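Local coordinates for protein P47 (Clostridium botulinum, PDB 6EKT) that may help protect botulinum neurotoxin in the host gut as part of a progenitor toxin complex, and has a fold resembling tubular lipid-binding (TULIP) proteins, at residues G313-I318 with I341-Y346; R280-S285 with N305-L310; K60-K65 with N159-N164; E110-F115 with N136-I141. All blocks are in the same frame, centred on the assembly; numbering follows the deposited sequence.

Interaction 1 of 4, residues G313-I318 with I341-Y346; sequences GNKLKI and INKFVY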
# COMPACT_ATOMS: atom_id res chain seq x y z
N GLY A 313 -4.77 -7.62 15.03
CA GLY A 313 -4.66 -6.82 13.82
C GLY A 313 -4.42 -5.34 14.06
O GLY A 313 -3.67 -4.70 13.33
N ASN A 314 -5.07 -4.78 15.08
CA ASN A 314 -5.07 -3.31 15.23
C ASN A 314 -4.44 -2.84 16.56
O ASN A 314 -4.62 -1.69 16.94
CB ASN A 314 -6.51 -2.76 15.11
CG ASN A 314 -7.40 -3.16 16.28
OD1 ASN A 314 -7.26 -4.26 16.85
ND2 ASN A 314 -8.34 -2.27 16.65
N LYS A 315 -3.76 -3.73 17.26
CA LYS A 315 -3.16 -3.38 18.57
C LYS A 315 -1.72 -3.85 18.63
O LYS A 315 -1.29 -4.74 17.87
CB LYS A 315 -3.98 -4.01 19.72
CG LYS A 315 -5.48 -3.75 19.65
CD LYS A 315 -6.26 -4.46 20.75
CE LYS A 315 -7.77 -4.37 20.53
NZ LYS A 315 -8.26 -5.32 19.47
N LEU A 316 -0.96 -3.27 19.56
CA LEU A 316 0.35 -3.76 19.90
C LEU A 316 0.25 -4.44 21.26
O LEU A 316 -0.36 -3.88 22.18
CB LEU A 316 1.37 -2.62 19.94
CG LEU A 316 1.67 -1.88 18.64
CD1 LEU A 316 2.54 -0.66 18.96
CD2 LEU A 316 2.32 -2.79 17.61
N LYS A 317 0.81 -5.65 21.36
CA LYS A 317 0.96 -6.32 22.65
C LYS A 317 2.42 -6.17 23.03
O LYS A 317 3.32 -6.59 22.29
CB LYS A 317 0.55 -7.80 22.56
CG LYS A 317 0.75 -8.60 23.85
CD LYS A 317 0.25 -10.05 23.73
CE LYS A 317 -1.20 -10.19 24.17
NZ LYS A 317 -1.62 -11.63 24.27
N ILE A 318 2.64 -5.59 24.20
CA ILE A 318 3.98 -5.24 24.67
C ILE A 318 4.20 -6.02 25.96
O ILE A 318 3.41 -5.92 26.91
CB ILE A 318 4.16 -3.71 24.92
CG1 ILE A 318 3.88 -2.93 23.64
CG2 ILE A 318 5.56 -3.41 25.45
CD1 ILE A 318 3.66 -1.43 23.83
N ILE A 341 -1.54 -3.83 26.32
CA ILE A 341 -2.19 -3.92 25.00
C ILE A 341 -2.57 -2.51 24.58
O ILE A 341 -3.33 -1.84 25.28
CB ILE A 341 -3.42 -4.86 25.02
CG1 ILE A 341 -2.98 -6.27 25.45
CG2 ILE A 341 -4.10 -4.89 23.65
CD1 ILE A 341 -4.08 -7.15 26.02
N ASN A 342 -2.04 -2.07 23.44
CA ASN A 342 -2.14 -0.67 23.04
C ASN A 342 -2.80 -0.55 21.67
O ASN A 342 -2.19 -0.93 20.65
CB ASN A 342 -0.77 -0.02 23.03
CG ASN A 342 -0.12 -0.02 24.42
OD1 ASN A 342 0.40 -1.05 24.86
ND2 ASN A 342 -0.21 1.11 25.13
N LYS A 343 -4.02 -0.02 21.67
CA LYS A 343 -4.86 0.01 20.46
C LYS A 343 -4.49 1.18 19.55
O LYS A 343 -4.38 2.32 20.01
CB LYS A 343 -6.35 0.10 20.84
CG LYS A 343 -7.30 0.00 19.64
CD LYS A 343 -8.62 0.72 19.87
CE LYS A 343 -9.63 -0.16 20.57
NZ LYS A 343 -10.82 0.65 20.96
N PHE A 344 -4.36 0.90 18.25
CA PHE A 344 -4.21 1.96 17.26
C PHE A 344 -5.51 2.78 17.14
O PHE A 344 -6.60 2.21 17.14
CB PHE A 344 -3.81 1.40 15.87
CG PHE A 344 -3.68 2.48 14.80
CD1 PHE A 344 -2.59 3.36 14.81
CD2 PHE A 344 -4.67 2.66 13.84
CE1 PHE A 344 -2.48 4.37 13.85
CE2 PHE A 344 -4.57 3.67 12.88
CZ PHE A 344 -3.48 4.54 12.89
N VAL A 345 -5.37 4.10 17.03
CA VAL A 345 -6.49 5.01 16.79
C VAL A 345 -6.04 6.01 15.74
O VAL A 345 -4.91 6.51 15.79
CB VAL A 345 -6.90 5.83 18.06
CG1 VAL A 345 -8.03 6.80 17.74
CG2 VAL A 345 -7.31 4.91 19.20
N TYR A 346 -6.93 6.27 14.78
CA TYR A 346 -6.81 7.41 13.88
C TYR A 346 -7.98 8.32 14.16
O TYR A 346 -9.14 7.94 13.97
CB TYR A 346 -6.78 6.98 12.41
CG TYR A 346 -6.71 8.16 11.45
CD1 TYR A 346 -5.61 9.02 11.45
CD2 TYR A 346 -7.77 8.43 10.56
CE1 TYR A 346 -5.53 10.11 10.59
CE2 TYR A 346 -7.71 9.51 9.69
CZ TYR A 346 -6.59 10.34 9.71
OH TYR A 346 -6.50 11.41 8.87
O HOH W 1 -7.76 0.44 15.51

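Interaction 2 of 4, residues R280-S285 with N305-L310; sequences RIVNNS and NFSMQL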
# COMPACT_ATOMS: atom_id res chain seq x y z
N ARG A 280 8.39 -8.72 14.41
CA ARG A 280 8.12 -8.20 15.76
C ARG A 280 9.32 -7.38 16.22
O ARG A 280 10.37 -7.44 15.60
CB ARG A 280 7.81 -9.36 16.74
CG ARG A 280 8.91 -10.38 16.83
CD ARG A 280 8.44 -11.71 17.43
NE ARG A 280 9.59 -12.60 17.48
CZ ARG A 280 10.52 -12.58 18.43
NH1 ARG A 280 10.43 -11.75 19.47
NH2 ARG A 280 11.54 -13.43 18.35
N ILE A 281 9.14 -6.62 17.30
CA ILE A 281 10.17 -5.69 17.75
C ILE A 281 10.69 -6.17 19.11
O ILE A 281 9.91 -6.64 19.95
CB ILE A 281 9.66 -4.22 17.80
CG1 ILE A 281 9.51 -3.65 16.37
CG2 ILE A 281 10.62 -3.34 18.61
CD1 ILE A 281 8.84 -2.28 16.25
N VAL A 282 12.00 -6.10 19.26
CA VAL A 282 12.67 -6.43 20.53
C VAL A 282 13.70 -5.35 20.84
O VAL A 282 14.15 -4.64 19.95
CB VAL A 282 13.36 -7.81 20.50
CG1 VAL A 282 12.34 -8.95 20.36
CG2 VAL A 282 14.46 -7.87 19.43
N ASN A 283 14.08 -5.23 22.12
CA ASN A 283 15.25 -4.44 22.46
C ASN A 283 16.50 -5.27 22.15
O ASN A 283 16.46 -6.51 22.11
CB ASN A 283 15.23 -4.03 23.96
CG ASN A 283 15.32 -5.24 24.90
OD1 ASN A 283 14.62 -6.23 24.73
ND2 ASN A 283 16.20 -5.15 25.92
N ASN A 284 17.61 -4.57 21.92
CA ASN A 284 18.91 -5.20 21.67
C ASN A 284 19.93 -4.88 22.78
O ASN A 284 21.11 -5.23 22.68
CB ASN A 284 19.45 -4.76 20.31
CG ASN A 284 19.60 -3.24 20.18
OD1 ASN A 284 19.82 -2.54 21.15
ND2 ASN A 284 19.49 -2.74 18.94
N SER A 285 19.46 -4.19 23.83
CA SER A 285 20.30 -3.73 24.94
C SER A 285 19.39 -3.27 26.10
O SER A 285 18.17 -3.07 25.92
CB SER A 285 21.20 -2.58 24.47
OG SER A 285 20.45 -1.69 23.67
N ASN A 305 14.23 -6.86 29.07
CA ASN A 305 13.60 -7.60 27.95
C ASN A 305 12.35 -6.86 27.56
O ASN A 305 11.55 -6.49 28.42
CB ASN A 305 13.23 -9.04 28.34
CG ASN A 305 14.39 -9.80 28.92
OD1 ASN A 305 14.45 -10.00 30.13
ND2 ASN A 305 15.32 -10.22 28.07
N PHE A 306 12.19 -6.65 26.26
CA PHE A 306 11.10 -5.90 25.71
C PHE A 306 10.72 -6.59 24.41
O PHE A 306 11.59 -6.89 23.61
CB PHE A 306 11.58 -4.46 25.42
CG PHE A 306 10.50 -3.54 24.93
CD1 PHE A 306 10.22 -3.41 23.56
CD2 PHE A 306 9.79 -2.74 25.83
CE1 PHE A 306 9.24 -2.52 23.11
CE2 PHE A 306 8.80 -1.85 25.39
CZ PHE A 306 8.54 -1.75 24.02
N SER A 307 9.43 -6.87 24.25
CA SER A 307 8.92 -7.38 22.99
C SER A 307 7.66 -6.62 22.65
O SER A 307 6.96 -6.14 23.54
CB SER A 307 8.65 -8.88 23.06
OG SER A 307 9.76 -9.53 23.66
N MET A 308 7.40 -6.50 21.35
CA MET A 308 6.24 -5.80 20.85
C MET A 308 5.84 -6.49 19.56
O MET A 308 6.66 -6.61 18.64
CB MET A 308 6.62 -4.33 20.56
CG MET A 308 5.55 -3.53 19.81
SD MET A 308 6.14 -1.87 19.41
CE MET A 308 5.88 -1.02 20.96
N GLN A 309 4.59 -6.92 19.49
CA GLN A 309 4.09 -7.48 18.24
C GLN A 309 2.65 -7.05 18.01
O GLN A 309 1.96 -6.64 18.95
CB GLN A 309 4.26 -9.00 18.20
CG GLN A 309 3.42 -9.79 19.20
CD GLN A 309 3.76 -11.27 19.23
OE1 GLN A 309 4.88 -11.65 19.53
NE2 GLN A 309 2.78 -12.11 18.91
N LEU A 310 2.20 -7.16 16.77
CA LEU A 310 0.80 -6.89 16.44
C LEU A 310 -0.11 -7.90 17.13
O LEU A 310 0.26 -9.05 17.29
CB LEU A 310 0.60 -6.97 14.91
CG LEU A 310 0.78 -5.71 14.06
CD1 LEU A 310 -0.36 -4.73 14.33
CD2 LEU A 310 2.14 -5.04 14.27

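Interaction 3 of 4, residues K60-K65 with N159-N164; sequences KKQEIK and NKLLIN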
# COMPACT_ATOMS: atom_id res chain seq x y z
N LYS A 60 -3.21 -4.70 -51.21
CA LYS A 60 -4.26 -5.65 -50.82
C LYS A 60 -5.65 -5.01 -50.83
O LYS A 60 -6.63 -5.66 -50.45
CB LYS A 60 -3.94 -6.31 -49.47
CG LYS A 60 -2.76 -7.28 -49.53
CD LYS A 60 -2.13 -7.44 -48.15
CE LYS A 60 -0.73 -8.04 -48.22
NZ LYS A 60 -0.07 -7.95 -46.88
N LYS A 61 -5.70 -3.75 -51.29
CA LYS A 61 -6.94 -2.95 -51.48
C LYS A 61 -7.83 -2.91 -50.24
O LYS A 61 -8.99 -3.34 -50.28
CB LYS A 61 -7.73 -3.43 -52.71
CG LYS A 61 -7.12 -3.03 -54.05
CD LYS A 61 -8.10 -3.18 -55.21
CE LYS A 61 -8.34 -4.65 -55.59
NZ LYS A 61 -9.09 -4.80 -56.88
N GLN A 62 -7.25 -2.42 -49.14
CA GLN A 62 -7.94 -2.37 -47.84
C GLN A 62 -7.66 -1.03 -47.17
O GLN A 62 -6.53 -0.53 -47.20
CB GLN A 62 -7.50 -3.51 -46.92
CG GLN A 62 -8.07 -4.88 -47.29
CD GLN A 62 -7.73 -6.00 -46.30
OE1 GLN A 62 -7.01 -5.79 -45.32
NE2 GLN A 62 -8.28 -7.19 -46.55
N GLU A 63 -8.71 -0.47 -46.57
CA GLU A 63 -8.57 0.73 -45.74
C GLU A 63 -9.56 0.77 -44.58
O GLU A 63 -10.63 0.16 -44.64
CB GLU A 63 -8.65 2.01 -46.59
CG GLU A 63 -10.01 2.27 -47.19
CD GLU A 63 -9.98 3.27 -48.34
OE1 GLU A 63 -9.78 4.48 -48.10
OE2 GLU A 63 -10.16 2.83 -49.48
N ILE A 64 -9.19 1.48 -43.52
CA ILE A 64 -10.04 1.66 -42.34
C ILE A 64 -9.78 3.03 -41.71
O ILE A 64 -8.64 3.51 -41.68
CB ILE A 64 -9.86 0.50 -41.31
CG1 ILE A 64 -10.80 0.69 -40.10
CG2 ILE A 64 -8.40 0.34 -40.89
CD1 ILE A 64 -10.94 -0.52 -39.20
N LYS A 65 -10.86 3.66 -41.25
CA LYS A 65 -10.80 4.93 -40.54
C LYS A 65 -11.71 4.84 -39.33
O LYS A 65 -12.88 4.45 -39.47
CB LYS A 65 -11.26 6.09 -41.45
CG LYS A 65 -11.38 7.44 -40.75
CD LYS A 65 -11.69 8.53 -41.76
CE LYS A 65 -11.85 9.87 -41.07
NZ LYS A 65 -12.20 10.87 -42.12
N ASN A 159 -12.29 -7.14 -37.78
CA ASN A 159 -11.36 -7.60 -36.74
C ASN A 159 -9.92 -7.48 -37.16
O ASN A 159 -9.08 -7.01 -36.38
CB ASN A 159 -11.66 -9.04 -36.33
CG ASN A 159 -12.96 -9.15 -35.56
OD1 ASN A 159 -13.51 -8.13 -35.11
ND2 ASN A 159 -13.48 -10.38 -35.44
N LYS A 160 -9.64 -7.92 -38.39
CA LYS A 160 -8.30 -7.83 -38.94
C LYS A 160 -7.85 -6.37 -39.07
O LYS A 160 -6.75 -6.04 -38.63
CB LYS A 160 -8.23 -8.56 -40.29
CG LYS A 160 -6.84 -8.61 -40.89
CD LYS A 160 -6.68 -7.58 -42.01
CE LYS A 160 -5.38 -7.78 -42.78
NZ LYS A 160 -4.96 -6.50 -43.42
N LEU A 161 -8.70 -5.53 -39.65
CA LEU A 161 -8.34 -4.13 -39.90
C LEU A 161 -8.28 -3.28 -38.63
O LEU A 161 -7.52 -2.31 -38.58
CB LEU A 161 -9.27 -3.49 -40.94
CG LEU A 161 -9.09 -4.01 -42.38
CD1 LEU A 161 -10.25 -3.58 -43.26
CD2 LEU A 161 -7.77 -3.49 -42.95
N LEU A 162 -9.09 -3.63 -37.63
CA LEU A 162 -9.01 -2.95 -36.32
C LEU A 162 -7.64 -3.12 -35.69
O LEU A 162 -7.06 -2.16 -35.20
CB LEU A 162 -10.10 -3.43 -35.34
CG LEU A 162 -10.07 -2.70 -33.97
CD1 LEU A 162 -11.45 -2.29 -33.48
CD2 LEU A 162 -9.33 -3.51 -32.90
N ILE A 163 -7.13 -4.35 -35.71
CA ILE A 163 -5.83 -4.63 -35.13
C ILE A 163 -4.74 -3.90 -35.93
O ILE A 163 -3.84 -3.29 -35.34
CB ILE A 163 -5.58 -6.14 -35.05
CG1 ILE A 163 -6.62 -6.76 -34.11
CG2 ILE A 163 -4.17 -6.45 -34.56
CD1 ILE A 163 -6.57 -8.27 -34.02
N ASN A 164 -4.85 -3.95 -37.26
CA ASN A 164 -3.93 -3.23 -38.14
C ASN A 164 -3.85 -1.78 -37.72
O ASN A 164 -2.76 -1.25 -37.53
CB ASN A 164 -4.37 -3.29 -39.60
CG ASN A 164 -3.91 -4.53 -40.32
OD1 ASN A 164 -4.63 -5.04 -41.17
ND2 ASN A 164 -2.70 -5.01 -40.03

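Interaction 4 of 4, residues E110-F115 with N136-I141; sequences EIKLDF and NDDIKI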
# COMPACT_ATOMS: atom_id res chain seq x y z
N GLU A 110 -9.43 -6.03 -25.06
CA GLU A 110 -8.56 -6.11 -23.91
C GLU A 110 -7.17 -5.72 -24.34
O GLU A 110 -6.64 -6.25 -25.31
CB GLU A 110 -8.59 -7.50 -23.27
CG GLU A 110 -9.73 -7.66 -22.30
CD GLU A 110 -9.74 -8.98 -21.56
OE1 GLU A 110 -10.82 -9.36 -21.09
OE2 GLU A 110 -8.68 -9.64 -21.42
N ILE A 111 -6.56 -4.77 -23.61
CA ILE A 111 -5.23 -4.30 -23.97
C ILE A 111 -4.34 -4.44 -22.74
O ILE A 111 -4.73 -4.04 -21.64
CB ILE A 111 -5.22 -2.85 -24.52
CG1 ILE A 111 -6.20 -2.72 -25.73
CG2 ILE A 111 -3.80 -2.43 -24.92
CD1 ILE A 111 -6.25 -1.35 -26.40
N LYS A 112 -3.15 -4.99 -22.96
CA LYS A 112 -2.16 -5.16 -21.91
C LYS A 112 -1.63 -3.81 -21.42
O LYS A 112 -1.52 -2.87 -22.21
CB LYS A 112 -1.00 -6.01 -22.43
CG LYS A 112 -0.06 -6.52 -21.35
CD LYS A 112 1.05 -7.39 -21.89
CE LYS A 112 0.58 -8.80 -22.26
NZ LYS A 112 0.07 -9.54 -21.09
N LEU A 113 -1.35 -3.71 -20.12
CA LEU A 113 -0.58 -2.60 -19.57
C LEU A 113 0.81 -3.11 -19.25
O LEU A 113 0.98 -4.27 -18.86
CB LEU A 113 -1.24 -2.00 -18.32
CG LEU A 113 -2.73 -1.57 -18.35
CD1 LEU A 113 -3.12 -0.75 -17.13
CD2 LEU A 113 -3.11 -0.78 -19.59
N ASP A 114 1.82 -2.27 -19.48
CA ASP A 114 3.16 -2.57 -19.03
C ASP A 114 3.81 -1.30 -18.47
O ASP A 114 3.33 -0.20 -18.73
CB ASP A 114 4.01 -3.16 -20.17
CG ASP A 114 3.89 -4.67 -20.25
OD1 ASP A 114 4.17 -5.35 -19.23
OD2 ASP A 114 3.51 -5.18 -21.33
N PHE A 115 4.87 -1.49 -17.69
CA PHE A 115 5.67 -0.37 -17.19
C PHE A 115 6.75 -0.05 -18.22
O PHE A 115 7.47 -0.94 -18.66
CB PHE A 115 6.26 -0.70 -15.83
CG PHE A 115 5.23 -0.82 -14.74
CD1 PHE A 115 4.61 -2.05 -14.48
CD2 PHE A 115 4.87 0.29 -13.99
CE1 PHE A 115 3.65 -2.17 -13.48
CE2 PHE A 115 3.91 0.17 -12.99
CZ PHE A 115 3.30 -1.04 -12.74
N ASN A 136 2.01 -11.18 -31.02
CA ASN A 136 1.48 -11.46 -29.66
C ASN A 136 0.01 -11.03 -29.51
O ASN A 136 -0.60 -10.55 -30.48
CB ASN A 136 2.35 -10.84 -28.56
CG ASN A 136 2.52 -9.34 -28.71
OD1 ASN A 136 1.56 -8.61 -28.97
ND2 ASN A 136 3.75 -8.87 -28.54
N ASP A 137 -0.54 -11.21 -28.32
CA ASP A 137 -1.95 -10.93 -28.06
C ASP A 137 -2.15 -9.77 -27.08
O ASP A 137 -3.05 -9.78 -26.22
CB ASP A 137 -2.66 -12.20 -27.57
CG ASP A 137 -2.75 -13.26 -28.64
OD1 ASP A 137 -3.32 -13.00 -29.72
OD2 ASP A 137 -2.26 -14.38 -28.37
N ASP A 138 -1.34 -8.73 -27.23
CA ASP A 138 -1.42 -7.60 -26.31
C ASP A 138 -2.68 -6.81 -26.54
O ASP A 138 -3.12 -6.10 -25.63
CB ASP A 138 -0.19 -6.71 -26.40
CG ASP A 138 1.03 -7.34 -25.72
OD1 ASP A 138 0.90 -8.42 -25.12
OD2 ASP A 138 2.11 -6.73 -25.80
N ILE A 139 -3.24 -6.94 -27.74
CA ILE A 139 -4.60 -6.51 -28.05
C ILE A 139 -5.42 -7.75 -28.39
O ILE A 139 -5.03 -8.52 -29.27
CB ILE A 139 -4.68 -5.54 -29.25
CG1 ILE A 139 -3.79 -4.32 -29.03
CG2 ILE A 139 -6.14 -5.12 -29.51
CD1 ILE A 139 -3.47 -3.56 -30.31
N LYS A 140 -6.54 -7.90 -27.69
CA LYS A 140 -7.52 -8.96 -27.94
C LYS A 140 -8.84 -8.31 -28.25
O LYS A 140 -9.21 -7.31 -27.63
CB LYS A 140 -7.70 -9.88 -26.73
CG LYS A 140 -6.43 -10.58 -26.26
CD LYS A 140 -6.73 -11.58 -25.15
CE LYS A 140 -7.05 -10.88 -23.84
NZ LYS A 140 -7.49 -11.80 -22.75
N ILE A 141 -9.55 -8.88 -29.23
CA ILE A 141 -10.92 -8.49 -29.51
C ILE A 141 -11.85 -9.38 -28.70
O ILE A 141 -11.90 -10.60 -28.91
CB ILE A 141 -11.23 -8.52 -31.03
CG1 ILE A 141 -10.29 -7.55 -31.76
CG2 ILE A 141 -12.71 -8.20 -31.28
CD1 ILE A 141 -10.29 -7.66 -33.27

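Interaction 1 of 4, residues G313-I318 with I341-Y346
The amide of Asn342 takes Ile318 CD1 over one face, the methyl standing almost directly above OD1 at 3.4 Å, while Ser340 engages OD1 and ND2 reaches the Glu356 carbonyl. A second flat group, the amide of Asn314, has Lys343 CG above its face, 3.9 Å from ND2. The Phe344 ring leads away from segment 313-318 onto Val424, Leu426 and Leu399, while Phe344 CB lies 3.4 Å from Asn314 O. Asn342 lies in, and Asn314 just before, the antiparallel beta hairpin of strands 315-326 and 329-347, within the eight-stranded sheet of this TULIP-like protein. Three backbone hydrogen bonds fix the pairing: Leu316 and Asn342 exchange two, Asn342 N to Leu316 O measuring 2.8 Å, and Phe344 N reaches Asn314 O. On the face carrying Leu316 and Asn342 the residues are buried, and Leu316 packs on Met308 and Phe355. The other face holds Lys315, Lys317, Ile341 and Lys343, where aliphatic parts touch: Lys315 CD lies 3.6 Å from Ile341 CG2. The Lys315 chain then turns at its last torsion (chi4 77°), which brings NZ back onto a lone pair of Asn314 OD1 at 3.0 Å; Glu312 supplies the opposing charge. One water joins the two segments, accepting from Asn314 ND2 and donating to Phe344 O at 2.7 Å.

Interaction 2 of 4, residues R280-S285 with N305-L310
Backbone hydrogen bonds come first: Ile281 and Met308 form a hydrogen-bonded antiparallel pair, with Ile281 N to Met308 O the straighter bond (2.8 Å, 173° at the hydrogen). One step on, Val282 faces Ser307 as a non-hydrogen-bonded pair, and Asn283 N reaches Phe306 O only weakly, at 3.3 Å. A side chain then takes over from the main chain. Asn283 CG sits between its own backbone N and carbonyl carbon (chi1 65°), a setting that swings the amide across to the partner strand, and OD1 accepts Phe306 N at 2.9 Å. The donor approaches from well above the carbonyl plane, 57° out of it. The other end of this amide is held too, ND2 giving hydrogen bonds to Ser285 O and to the carbonyl of Asn304, so the group is pinned where strand 279-288 is interrupted after Asn283. Strands 279-288 and 297-311 are antiparallel neighbours in the eight-stranded sheet of the TULIP-like fold. Apolar contact lies on the face that helix 244-252 covers: Ile281 and Met308 point the same way, their CB atoms 4.1 Å apart, with Val252 and Leu256 against both. Phe306, on the same face, meets Phe269 edge-to-face. Towards solvent the contact is aliphatic, Arg280 CB lying 3.9 Å from Gln309 CB; the two side chains cross obliquely, and Arg280 CD comes 4.1 Å from Gln309 OE1.

Interaction 3 of 4, residues K60-K65 with N159-N164
A helix packed across a small antiparallel sheet sets this contact: the axes of helix segment 159-164 and strand segment 62-65 pass 8.7 Å apart, with 67° between their directions. Leu161 and Ile64 are the apolar centre, sliding past each other in opposite directions so that Ile64 CD1 meets Leu161 CB at 3.8 Å. The second branch of the isoleucine, CG2, presses on the helix backbone, 3.6 Å from Leu161 O. Phe93 and Tyr55, from the strands on either side of 62-68, touch both residues and extend the hydrophobic patch. The arrangement belongs to the N-terminal part of the chain, the domain that folds much like OrfX2 of the same gene cluster. Strand 62-68 begins at a G1 beta bulge, in which Lys61 and Gln62 both face Asn57. From that bulge the Gln62 side chain runs out, extended beyond CG, and OE1 ends 3.4 Å from Leu161 CD2. Polar contact forms at the same oxygen. Two neutral amide oxygens, one from the sheet and one from the helix, grip the ammonium of Lys160. The Lys160 chain bends at its second torsion (chi2 -102°), turning back across Gln62 at about a right angle, and NZ donates to Gln62 OE1 at 2.9 Å. One helical turn on, Asn164 OD1 receives Lys160 NZ at 2.7 Å, in its carbonyl plane.

Interaction 4 of 4, residues E110-F115 with N136-I141
Lys140 starts with CG beside its backbone N and bends at the third torsion (chi3 -73°), which folds the chain over Glu110 and carries NZ to OE2 at 2.8 Å in a salt bridge. NZ of Lys140 comes to OE2 from above the carboxylate plane, 44° out of it. Lys112 instead leaves with its first two torsions extended, which runs the chain past Asp138, with CD 3.4 Å from OD1. Bends at its third and fourth torsions then turn NZ to a hydrogen bond with Asn80, and Lys112 NZ stays 4.3 Å from Asp138 OD1, beyond salt-bridge range. The strands involved, 108-118 and 124-141, form a beta hairpin in a six-stranded antiparallel sheet. Glu110 and Lys140 form a hydrogen-bonded pair, each backbone N donating to the other's carbonyl, and Lys112 N adds a third bond to Asp138 O at 2.9 Å. On the face of Ile111 and Ile139 the CG1 atoms approach to 4.4 Å, and both side chains rest on Phe166 of helix 152-168. On the opposite face, which carries Glu110 and Lys140, the buried Glu110 keeps a second cationic partner, Arg83 at OE1, while Phe81 lies against Lys140 in a cation-pi contact.

Interactions 1 and 2 are successive pairings in one sheet: strands 297-311 and 315-326 are neighbours, probably joined by a hydrogen bond from Lys317 N to Gln309 O (2.9 Å), and Ile318 packs on Phe306 and Met308. Interactions 3 and 4 meet through Ile141, whose CD1 touches Asn159 and Ile163 of helix 152-168, so this helix serves both. The two groups lie on opposite sides of the chain's centre, interactions 1 and 3 having centres about 61 Å apart. Interaction 3 alone is helix on sheet and lacks backbone bonds across it. Interaction 4 is buried and carries the salt bridge; the others are partly buried, and their side-chain polar contacts use neutral asparagine or glutamine amides, beside lysines in 1 and 3.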